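Local coordinates for thiosulfate sulfurtransferase TUM1 (PDB 3UTN), which transfers persulfide sulfur from NFS1 to UBA4 in the pathway that thiolates the wobble uridine of tRNAs, at residues A40-V44 and H45-P49. Numbering follows the deposited sequence.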
ATOM      1  N   ALA A  40      -5.941  -8.725 -22.823  1.00 22.57           N
ATOM      2  CA  ALA A  40      -6.162  -9.264 -24.150  1.00 23.02           C
ATOM      3  C   ALA A  40      -6.425 -10.756 -24.099  1.00 23.41           C
ATOM      4  O   ALA A  40      -7.238 -11.270 -24.854  1.00 23.57           O
ATOM      5  CB  ALA A  40      -4.970  -8.969 -25.034  1.00 22.36           C
ATOM      6  N   SER A  41      -5.732 -11.445 -23.200  1.00 24.82           N
ATOM      7  CA  SER A  41      -5.793 -12.896 -23.142  1.00 25.80           C
ATOM      8  C   SER A  41      -6.964 -13.377 -22.310  1.00 27.17           C
ATOM      9  O   SER A  41      -7.371 -14.533 -22.413  1.00 27.31           O
ATOM     10  CB  SER A  41      -4.494 -13.452 -22.578  1.00 26.33           C
ATOM     11  OG  SER A  41      -3.394 -12.921 -23.289  1.00 27.34           O
ATOM     12  N   GLU A  42      -7.513 -12.490 -21.492  1.00 27.83           N
ATOM     13  CA  GLU A  42      -8.535 -12.900 -20.550  1.00 30.26           C
ATOM     14  C   GLU A  42      -9.824 -13.318 -21.222  1.00 31.16           C
ATOM     15  O   GLU A  42     -10.421 -12.555 -21.974  1.00 31.75           O
ATOM     16  CB  GLU A  42      -8.802 -11.818 -19.513  1.00 30.68           C
ATOM     17  CG  GLU A  42      -9.523 -12.341 -18.288  1.00 31.01           C
ATOM     18  CD  GLU A  42      -8.864 -13.570 -17.694  1.00 31.63           C
ATOM     19  OE1 GLU A  42      -7.625 -13.575 -17.549  1.00 32.35           O
ATOM     20  OE2 GLU A  42      -9.589 -14.535 -17.374  1.00 32.02           O
ATOM     21  N   LYS A  43     -10.239 -14.545 -20.938  1.00 33.10           N
ATOM     22  CA  LYS A  43     -11.454 -15.098 -21.510  1.00 34.62           C
ATOM     23  C   LYS A  43     -12.457 -15.415 -20.414  1.00 34.76           C
ATOM     24  O   LYS A  43     -13.657 -15.485 -20.667  1.00 36.07           O
ATOM     25  CB  LYS A  43     -11.134 -16.367 -22.299  1.00 35.77           C
ATOM     26  CG  LYS A  43     -10.212 -16.151 -23.486  1.00 36.74           C
ATOM     27  CD  LYS A  43      -9.818 -17.477 -24.122  1.00 38.44           C
ATOM     28  CE  LYS A  43      -9.210 -17.273 -25.502  1.00 38.92           C
ATOM     29  NZ  LYS A  43     -10.196 -16.684 -26.453  1.00 39.31           N
ATOM     30  N   VAL A  44     -11.955 -15.594 -19.194  1.00 34.85           N
ATOM     31  CA  VAL A  44     -12.778 -16.067 -18.083  1.00 34.56           C
ATOM     32  C   VAL A  44     -13.136 -14.939 -17.122  1.00 34.02           C
ATOM     33  O   VAL A  44     -14.313 -14.728 -16.815  1.00 34.28           O
ATOM     34  CB  VAL A  44     -12.085 -17.223 -17.317  1.00 34.96           C
ATOM     35  CG1 VAL A  44     -12.934 -17.691 -16.140  1.00 35.51           C
ATOM     36  CG2 VAL A  44     -11.801 -18.391 -18.251  1.00 34.86           C
ATOM     37  N   HIS A  45     -12.121 -14.213 -16.662  1.00 31.84           N
ATOM     38  CA  HIS A  45     -12.296 -13.250 -15.584  1.00 30.83           C
ATOM     39  C   HIS A  45     -12.431 -11.852 -16.072  1.00 29.42           C
ATOM     40  O   HIS A  45     -11.688 -11.409 -16.936  1.00 29.49           O
ATOM     41  CB  HIS A  45     -11.127 -13.317 -14.612  1.00 31.03           C
ATOM     42  CG  HIS A  45     -10.788 -14.713 -14.158  1.00 31.75           C
ATOM     43  ND1 HIS A  45     -11.639 -15.463 -13.444  1.00 31.81           N
ATOM     44  CD2 HIS A  45      -9.633 -15.473 -14.322  1.00 32.38           C
ATOM     45  CE1 HIS A  45     -11.071 -16.648 -13.171  1.00 32.67           C
ATOM     46  NE2 HIS A  45      -9.838 -16.651 -13.706  1.00 33.58           N
ATOM     47  N   ARG A  46     -13.379 -11.126 -15.508  1.00 27.89           N
ATOM     48  CA  ARG A  46     -13.450  -9.711 -15.769  1.00 27.58           C
ATOM     49  C   ARG A  46     -12.183  -9.075 -15.216  1.00 26.23           C
ATOM     50  O   ARG A  46     -11.715  -9.440 -14.139  1.00 26.07           O
ATOM     51  CB  ARG A  46     -14.676  -9.125 -15.101  1.00 28.16           C
ATOM     52  CG  ARG A  46     -15.154  -7.836 -15.724  1.00 29.19           C
ATOM     53  CD  ARG A  46     -16.518  -7.494 -15.176  1.00 29.49           C
ATOM     54  NE  ARG A  46     -16.458  -7.264 -13.738  1.00 30.14           N
ATOM     55  CZ  ARG A  46     -17.437  -6.728 -13.019  1.00 30.79           C
ATOM     56  NH1 ARG A  46     -18.575  -6.364 -13.596  1.00 30.86           N
ATOM     57  NH2 ARG A  46     -17.275  -6.560 -11.716  1.00 31.18           N
ATOM     58  N   ILE A  47     -11.601  -8.158 -15.972  1.00 24.66           N
ATOM     59  CA  ILE A  47     -10.441  -7.449 -15.476  1.00 23.35           C
ATOM     60  C   ILE A  47     -10.859  -6.040 -15.156  1.00 22.25           C
ATOM     61  O   ILE A  47     -11.274  -5.270 -16.023  1.00 22.42           O
ATOM     62  CB  ILE A  47      -9.257  -7.475 -16.442  1.00 23.69           C
ATOM     63  CG1 ILE A  47      -8.762  -8.912 -16.586  1.00 24.02           C
ATOM     64  CG2 ILE A  47      -8.140  -6.578 -15.920  1.00 22.75           C
ATOM     65  CD1 ILE A  47      -7.796  -9.098 -17.720  1.00 25.16           C
ATOM     66  N   VAL A  48     -10.779  -5.731 -13.879  1.00 20.89           N
ATOM     67  CA  VAL A  48     -11.243  -4.465 -13.401  1.00 20.30           C
ATOM     68  C   VAL A  48     -10.020  -3.760 -12.888  1.00 19.63           C
ATOM     69  O   VAL A  48      -9.505  -4.099 -11.826  1.00 20.06           O
ATOM     70  CB  VAL A  48     -12.294  -4.625 -12.293  1.00 20.32           C
ATOM     71  CG1 VAL A  48     -12.716  -3.258 -11.779  1.00 20.28           C
ATOM     72  CG2 VAL A  48     -13.489  -5.397 -12.818  1.00 21.15           C
ATOM     73  N   PRO A  49      -9.513  -2.812 -13.683  1.00 19.62           N
ATOM     74  CA  PRO A  49      -8.458  -1.980 -13.176  1.00 19.41           C
ATOM     75  C   PRO A  49      -9.056  -1.189 -12.049  1.00 19.07           C
ATOM     76  O   PRO A  49     -10.240  -0.870 -12.063  1.00 18.43           O
ATOM     77  CB  PRO A  49      -8.125  -1.073 -14.354  1.00 19.23           C
ATOM     78  CG  PRO A  49      -8.602  -1.819 -15.545  1.00 19.04           C
ATOM     79  CD  PRO A  49      -9.859  -2.467 -15.068  1.00 18.96           C
TER
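The carboxylate of E42 folds back over the turn that follows it and accepts the backbone N-H of H45, with N of H45 2.6 Å from OE2 of E42. The bond is nearly straight (167°) and enters on the anti side of the carboxylate, somewhat out of its plane. From the opposite face of that plane V44 N makes a longer, more bent bond to the same OE2, at 3.2 Å, so one oxygen gathers two successive amides. The bend that permits this lies in the glutamate chain: CG stands anti to the backbone N, and a turn at chi2 (51°) brings the carboxylate round to the loop. Lower on the same side chain, CB of E42 packs against the CD1 methyl of I47 at 3.4 Å, the end of the isoleucine reaching back toward the turn. With an alanine here in place of E42, the amides of V44 and H45 would probably lose their shared acceptor and the loop would be freer to move. The E42 and H45 side chains cross at a slant, with the carboxylate and ring planes tilted 28° apart; CD2 of H45 lies 3.2 Å from OE2 of E42. CG1 of V44 sits over one ring face in a CH-pi contact, 3.8 Å from the H45 ring centroid and displaced toward its rim, while ND1 of H45 hydrogen-bonds D113. This surface turn joins the end of helix 32-41 to strand 47-51 of the parallel sheet in the N-terminal rhodanese domain, which lacks the catalytic cysteine. E42 and H45 both touch I115 on the adjacent strand 115-119, and I47 is buried against F35, L38 and V39 of helix 32-41, so the strand packs back against the helix that precedes it in the chain.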